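PDB 2WOL: clavulanic acid biosynthesis oligopeptide binding protein 2 from Streptomyces clavuligerus, which probably binds oligopeptides as an extracellular solute-binding protein associated with the clavulanic acid biosynthetic pathway. Local coordinates for residues Gln125-Gln130 with Tyr139-Leu144; His295-Arg300 with His533-Trp538. All coordinates share one frame; numbering follows the deposited sequence.

Interaction 1: residues Gln125-Gln130 with Tyr139-Leu144; sequences QRVFAQ and YLIPLL
The side chain of Ile141 lies across the aromatic face of Phe128, and this CH-pi contact is the centre of the meeting between Gln125-Gln130 and Tyr139-Leu144. Ile141 CG1 stands 4.0 Å from the centroid of the Phe128 ring and only 2° off the ring normal, so a methylene sits squarely over the middle of the face. The torsion about CA-CB of Ile141 (chi1 -64°) sets CG1 beside its own backbone N and leaves CG2 anti to that nitrogen; the branched residue can therefore cover the ring with one arm and touch CE2 with the other. The far end of the ring reaches the helical backbone, with Phe128 CZ 3.7 Å from Ile141 CA.

Further contacts surround this pair. Leu144 brings CB up to the edge of the Phe128 ring, 3.9 Å from CZ. Val127 CG1 meets Ile141 CG1 at 4.0 Å, a short branched side chain that fills in beside Ile141. The methyl Ile141 CD1 packs against the carbonyl oxygen of Val127 at 3.6 Å and touches the aliphatic part of Gln130.

No hydrogen bond joins the two segments; the polar chemistry is local. Gln130, its chain bent at chi2, folds back so that NE2 donates to Val127 O over 2.8 Å, almost straight at 170° and in the carbonyl plane. A long amide suits this place, since its NE2 serves the carbonyl of Val127 while its CG meets Ile141.

Around the contact, Tyr151 packs edge-to-face with Phe128, and Leu140 and Leu144 rest on Val124 of helix 117-127. Leu140 also reaches Phe183 and Leu186, so the short helix 140-144 packs against both helix 117-127 and helix 183-186.

Interaction 2: residues His295-Arg300 with His533-Trp538; sequences HTDNPR and HFRNPW
Asp297 and His533 form a hydrogen-bonded pair of an antiparallel beta ladder, in which strand 296-297 lines up with the end of strand 523-534. Each is donor and acceptor to the other: Asp297 N gives to His533 O at 2.9 Å, and His533 N to Asp297 O at 2.8 Å. Thr296 and Phe534 make the adjoining non-hydrogen-bonded pair, after which Arg535 N donates to His295 O at 2.9 Å, nearly straight at 175°. That oxygen also lies over one face of the Phe534 ring.

A side-on salt bridge crosses the strands. Arg535 NE reaches Asp297 OD2 at 2.8 Å, on the syn side but out of the carboxylate plane, while NH2 meets OD1 from above that plane at 2.9 Å. The two flat groups are turned 50° apart. Arginine suits this buried place because it has further donors: NH2 also serves Gly16 O, and NH1 serves Ser294 O. The carboxylate is equally well supplied, OD1 by Gly20 N and OD2 by Tyr551 OH, an environment that would probably stabilise its negative charge.

Thr296 OG1 bonds to Leu292 O, and His533 NE2 to Gly549 O, while Pro299 CG packs on His533 CD2 at 3.7 Å. His295 uses both nitrogens: NE2 bonds to Thr12 O, which ties the N-terminal segment to this ladder, while ND1 meets a water in the ring plane at 2.6 Å. The same water donates to Arg535 O at 2.6 Å, bridging imidazole and backbone.

How the interactions relate
Both contacts are largely buried, yet they lie on opposite sides of the chain's centre, with centres about 37 Å apart and nearest atoms about 18 Å apart. They share no helix or strand. Interaction 1 is local, joining the chain around helix 117-127 to the short helix 140-144, and its grip is apolar. Interaction 2 pairs segments more than 230 residues apart in sequence, extending a sheet whose strands come from distant parts of the chain; there backbone bonds, a buried ion pair and a water do the joining. Here the difference goes with the elements involved: interaction 1 is made mainly by side chains, interaction 2 largely by strand main chains and an ion pair.

Interaction 1: residues Gln125-Gln130 with Tyr139-Leu144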
loop_
_atom_site.group_PDB
_atom_site.type_symbol
_atom_site.label_atom_id
_atom_site.label_comp_id
_atom_site.label_asym_id
_atom_site.label_seq_id
_atom_site.Cartn_x
_atom_site.Cartn_y
_atom_site.Cartn_z
ATOM N N GLN A 125 -10.809 -12.396 14.475
ATOM C CA GLN A 125 -10.202 -12.970 15.674
ATOM C C GLN A 125 -8.824 -13.565 15.395
ATOM O O GLN A 125 -7.909 -13.406 16.206
ATOM C CB GLN A 125 -11.129 -14.012 16.297
ATOM C CG GLN A 125 -12.307 -13.382 17.011
ATOM C CD GLN A 125 -13.325 -14.377 17.542
ATOM O OE1 GLN A 125 -14.231 -13.989 18.274
ATOM N NE2 GLN A 125 -13.205 -15.644 17.154
ATOM N N ARG A 126 -8.678 -14.236 14.249
ATOM C CA ARG A 126 -7.403 -14.829 13.828
ATOM C C ARG A 126 -6.246 -13.834 13.829
ATOM O O ARG A 126 -5.117 -14.185 14.174
ATOM C CB ARG A 126 -7.523 -15.444 12.430
ATOM C CG ARG A 126 -8.343 -16.706 12.368
ATOM C CD ARG A 126 -8.478 -17.179 10.936
ATOM N NE ARG A 126 -7.413 -18.104 10.551
ATOM C CZ ARG A 126 -6.506 -17.885 9.599
ATOM N NH1 ARG A 126 -6.495 -16.750 8.905
ATOM N NH2 ARG A 126 -5.596 -18.811 9.345
ATOM N N VAL A 127 -6.529 -12.600 13.420
ATOM C CA VAL A 127 -5.517 -11.541 13.381
ATOM C C VAL A 127 -4.830 -11.363 14.743
ATOM O O VAL A 127 -3.641 -11.036 14.813
ATOM C CB VAL A 127 -6.130 -10.207 12.884
ATOM C CG1 VAL A 127 -5.119 -9.061 12.965
ATOM C CG2 VAL A 127 -6.657 -10.362 11.458
ATOM N N PHE A 128 -5.578 -11.610 15.819
ATOM C CA PHE A 128 -5.057 -11.464 17.179
ATOM C C PHE A 128 -4.021 -12.524 17.552
ATOM O O PHE A 128 -3.241 -12.322 18.483
ATOM C CB PHE A 128 -6.200 -11.496 18.196
ATOM C CG PHE A 128 -7.000 -10.226 18.254
ATOM C CD1 PHE A 128 -7.872 -9.889 17.222
ATOM C CD2 PHE A 128 -6.895 -9.370 19.349
ATOM C CE1 PHE A 128 -8.616 -8.725 17.276
ATOM C CE2 PHE A 128 -7.639 -8.196 19.411
ATOM C CZ PHE A 128 -8.504 -7.875 18.374
ATOM N N ALA A 129 -4.019 -13.649 16.835
ATOM C CA ALA A 129 -3.083 -14.735 17.117
ATOM C C ALA A 129 -1.758 -14.498 16.391
ATOM O O ALA A 129 -1.379 -15.258 15.499
ATOM C CB ALA A 129 -3.691 -16.083 16.732
ATOM N N GLN A 130 -1.055 -13.441 16.791
ATOM C CA GLN A 130 0.192 -13.043 16.134
ATOM C C GLN A 130 1.351 -14.018 16.355
ATOM O O GLN A 130 2.342 -13.993 15.618
ATOM C CB GLN A 130 0.581 -11.612 16.526
ATOM C CG GLN A 130 -0.271 -10.547 15.841
ATOM C CD GLN A 130 -0.076 -10.543 14.332
ATOM O OE1 GLN A 130 1.030 -10.307 13.838
ATOM N NE2 GLN A 130 -1.144 -10.811 13.597
ATOM N N TYR A 139 -4.224 -3.518 12.056
ATOM C CA TYR A 139 -5.060 -2.359 12.391
ATOM C C TYR A 139 -6.257 -2.706 13.277
ATOM O O TYR A 139 -6.677 -1.901 14.109
ATOM C CB TYR A 139 -5.564 -1.684 11.115
ATOM C CG TYR A 139 -4.457 -1.090 10.282
ATOM C CD1 TYR A 139 -3.919 -1.788 9.204
ATOM C CD2 TYR A 139 -3.943 0.169 10.584
ATOM C CE1 TYR A 139 -2.894 -1.244 8.442
ATOM C CE2 TYR A 139 -2.920 0.726 9.832
ATOM C CZ TYR A 139 -2.399 0.017 8.763
ATOM O OH TYR A 139 -1.383 0.564 8.016
ATOM N N LEU A 140 -6.804 -3.904 13.093
ATOM C CA LEU A 140 -7.996 -4.314 13.834
ATOM C C LEU A 140 -7.766 -4.525 15.331
ATOM O O LEU A 140 -8.695 -4.384 16.126
ATOM C CB LEU A 140 -8.601 -5.571 13.206
ATOM C CG LEU A 140 -9.258 -5.342 11.841
ATOM C CD1 LEU A 140 -9.439 -6.657 11.097
ATOM C CD2 LEU A 140 -10.584 -4.603 11.984
ATOM N N ILE A 141 -6.533 -4.854 15.712
ATOM C CA ILE A 141 -6.233 -5.214 17.100
ATOM C C ILE A 141 -6.513 -4.072 18.097
ATOM O O ILE A 141 -7.325 -4.250 19.001
ATOM C CB ILE A 141 -4.808 -5.831 17.260
ATOM C CG1 ILE A 141 -4.725 -7.165 16.498
ATOM C CG2 ILE A 141 -4.461 -6.023 18.738
ATOM C CD1 ILE A 141 -3.359 -7.858 16.549
ATOM N N PRO A 142 -5.870 -2.895 17.937
ATOM C CA PRO A 142 -6.207 -1.822 18.892
ATOM C C PRO A 142 -7.664 -1.351 18.835
ATOM O O PRO A 142 -8.192 -0.860 19.838
ATOM C CB PRO A 142 -5.261 -0.680 18.502
ATOM C CG PRO A 142 -4.806 -0.993 17.123
ATOM C CD PRO A 142 -4.828 -2.475 16.978
ATOM N N LEU A 143 -8.305 -1.500 17.679
ATOM C CA LEU A 143 -9.693 -1.075 17.520
ATOM C C LEU A 143 -10.692 -2.003 18.208
ATOM O O LEU A 143 -11.813 -1.591 18.510
ATOM C CB LEU A 143 -10.049 -0.925 16.038
ATOM C CG LEU A 143 -9.425 0.260 15.297
ATOM C CD1 LEU A 143 -9.710 0.138 13.814
ATOM C CD2 LEU A 143 -9.938 1.591 15.842
ATOM N N LEU A 144 -10.288 -3.247 18.457
ATOM C CA LEU A 144 -11.214 -4.248 19.004
ATOM C C LEU A 144 -10.799 -4.863 20.342
ATOM O O LEU A 144 -11.615 -5.501 21.011
ATOM C CB LEU A 144 -11.482 -5.350 17.973
ATOM C CG LEU A 144 -12.231 -4.931 16.701
ATOM C CD1 LEU A 144 -12.169 -6.025 15.663
ATOM C CD2 LEU A 144 -13.683 -4.548 16.998
#

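Interaction 2: residues His295-Arg300 with His533-Trp538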
loop_
_atom_site.group_PDB
_atom_site.type_symbol
_atom_site.label_atom_id
_atom_site.label_comp_id
_atom_site.label_asym_id
_atom_site.label_seq_id
_atom_site.Cartn_x
_atom_site.Cartn_y
_atom_site.Cartn_z
ATOM N N HIS A 295 0.974 0.135 -25.813
ATOM C CA HIS A 295 0.689 -0.975 -24.898
ATOM C C HIS A 295 1.123 -0.667 -23.463
ATOM O O HIS A 295 1.168 -1.565 -22.623
ATOM C CB HIS A 295 1.409 -2.251 -25.359
ATOM C CG HIS A 295 1.062 -2.686 -26.749
ATOM N ND1 HIS A 295 -0.199 -3.104 -27.105
ATOM C CD2 HIS A 295 1.822 -2.790 -27.865
ATOM C CE1 HIS A 295 -0.207 -3.439 -28.383
ATOM N NE2 HIS A 295 1.007 -3.256 -28.869
ATOM N N THR A 296 1.431 0.597 -23.180
ATOM C CA THR A 296 2.030 0.972 -21.902
ATOM C C THR A 296 1.209 2.020 -21.143
ATOM O O THR A 296 0.699 2.975 -21.734
ATOM C CB THR A 296 3.478 1.480 -22.111
ATOM O OG1 THR A 296 4.220 0.484 -22.821
ATOM C CG2 THR A 296 4.167 1.741 -20.787
ATOM N N ASP A 297 1.089 1.809 -19.832
ATOM C CA ASP A 297 0.466 2.754 -18.908
ATOM C C ASP A 297 1.504 3.254 -17.915
ATOM O O ASP A 297 2.365 2.493 -17.477
ATOM C CB ASP A 297 -0.688 2.077 -18.165
ATOM C CG ASP A 297 -1.805 1.658 -19.097
ATOM O OD1 ASP A 297 -2.276 2.514 -19.873
ATOM O OD2 ASP A 297 -2.216 0.480 -19.058
ATOM N N ASN A 298 1.417 4.536 -17.565
ATOM C CA ASN A 298 2.401 5.175 -16.685
ATOM C C ASN A 298 1.716 5.840 -15.475
ATOM O O ASN A 298 1.766 7.059 -15.317
ATOM C CB ASN A 298 3.222 6.189 -17.500
ATOM C CG ASN A 298 4.454 6.722 -16.760
ATOM O OD1 ASN A 298 4.963 6.117 -15.809
ATOM N ND2 ASN A 298 4.945 7.866 -17.218
ATOM N N PRO A 299 1.063 5.035 -14.614
ATOM C CA PRO A 299 0.291 5.609 -13.517
ATOM C C PRO A 299 1.154 6.020 -12.330
ATOM O O PRO A 299 2.291 5.560 -12.195
ATOM C CB PRO A 299 -0.606 4.445 -13.094
ATOM C CG PRO A 299 0.233 3.246 -13.345
ATOM C CD PRO A 299 1.005 3.559 -14.604
ATOM N N ARG A 300 0.596 6.875 -11.476
ATOM C CA ARG A 300 1.124 7.077 -10.134
ATOM C C ARG A 300 0.796 5.827 -9.333
ATOM O O ARG A 300 -0.273 5.235 -9.518
ATOM C CB ARG A 300 0.465 8.279 -9.468
ATOM C CG ARG A 300 0.873 9.617 -10.051
ATOM C CD ARG A 300 -0.144 10.674 -9.674
ATOM N NE ARG A 300 0.310 12.019 -10.010
ATOM C CZ ARG A 300 1.011 12.803 -9.195
ATOM N NH1 ARG A 300 1.356 12.382 -7.985
ATOM N NH2 ARG A 300 1.361 14.018 -9.595
ATOM N N HIS A 533 3.553 0.072 -16.562
ATOM C CA HIS A 533 2.967 -1.255 -16.742
ATOM C C HIS A 533 2.776 -1.544 -18.222
ATOM O O HIS A 533 2.358 -0.663 -18.972
ATOM C CB HIS A 533 1.596 -1.355 -16.072
ATOM C CG HIS A 533 1.606 -1.144 -14.590
ATOM N ND1 HIS A 533 2.469 -1.803 -13.738
ATOM C CD2 HIS A 533 0.810 -0.381 -13.803
ATOM C CE1 HIS A 533 2.220 -1.434 -12.494
ATOM N NE2 HIS A 533 1.217 -0.574 -12.505
ATOM N N PHE A 534 3.059 -2.783 -18.623
ATOM C CA PHE A 534 2.864 -3.234 -20.004
ATOM C C PHE A 534 1.676 -4.194 -20.069
ATOM O O PHE A 534 1.586 -5.133 -19.282
ATOM C CB PHE A 534 4.137 -3.918 -20.525
ATOM C CG PHE A 534 4.104 -4.235 -21.998
ATOM C CD1 PHE A 534 4.549 -3.299 -22.931
ATOM C CD2 PHE A 534 3.638 -5.469 -22.456
ATOM C CE1 PHE A 534 4.521 -3.582 -24.295
ATOM C CE2 PHE A 534 3.608 -5.761 -23.833
ATOM C CZ PHE A 534 4.054 -4.809 -24.743
ATOM N N ARG A 535 0.762 -3.946 -21.000
ATOM C CA ARG A 535 -0.417 -4.796 -21.171
ATOM C C ARG A 535 -0.443 -5.377 -22.574
ATOM O O ARG A 535 -0.414 -4.640 -23.564
ATOM C CB ARG A 535 -1.715 -4.013 -20.916
ATOM C CG ARG A 535 -1.721 -2.617 -21.529
ATOM C CD ARG A 535 -3.095 -1.947 -21.536
ATOM N NE ARG A 535 -2.884 -0.503 -21.555
ATOM C CZ ARG A 535 -2.646 0.213 -22.650
ATOM N NH1 ARG A 535 -2.655 -0.361 -23.852
ATOM N NH2 ARG A 535 -2.409 1.513 -22.539
ATOM N N ASN A 536 -0.499 -6.700 -22.671
ATOM C CA ASN A 536 -0.650 -7.318 -23.980
ATOM C C ASN A 536 -2.045 -7.062 -24.552
ATOM O O ASN A 536 -3.020 -7.018 -23.800
ATOM C CB ASN A 536 -0.282 -8.793 -23.925
ATOM C CG ASN A 536 1.210 -9.007 -24.072
ATOM O OD1 ASN A 536 1.809 -8.577 -25.060
ATOM N ND2 ASN A 536 1.828 -9.645 -23.082
ATOM N N PRO A 537 -2.139 -6.842 -25.878
ATOM C CA PRO A 537 -3.394 -6.340 -26.466
ATOM C C PRO A 537 -4.602 -7.296 -26.449
ATOM O O PRO A 537 -5.743 -6.847 -26.622
ATOM C CB PRO A 537 -2.988 -5.976 -27.902
ATOM C CG PRO A 537 -1.798 -6.834 -28.195
ATOM C CD PRO A 537 -1.070 -6.983 -26.885
ATOM N N TRP A 538 -4.351 -8.588 -26.242
ATOM C CA TRP A 538 -5.424 -9.593 -26.198
ATOM C C TRP A 538 -6.040 -9.778 -24.814
ATOM O O TRP A 538 -6.954 -10.584 -24.642
ATOM C CB TRP A 538 -4.930 -10.942 -26.716
ATOM C CG TRP A 538 -3.719 -11.442 -26.003
ATOM C CD1 TRP A 538 -3.680 -12.150 -24.833
ATOM C CD2 TRP A 538 -2.362 -11.269 -26.416
ATOM N NE1 TRP A 538 -2.374 -12.429 -24.496
ATOM C CE2 TRP A 538 -1.546 -11.899 -25.451
ATOM C CE3 TRP A 538 -1.755 -10.644 -27.515
ATOM C CZ2 TRP A 538 -0.153 -11.923 -25.551
ATOM C CZ3 TRP A 538 -0.371 -10.672 -27.614
ATOM C CH2 TRP A 538 0.413 -11.303 -26.635
HETATM O O HOH W 1 -2.008 -3.447 -25.268
#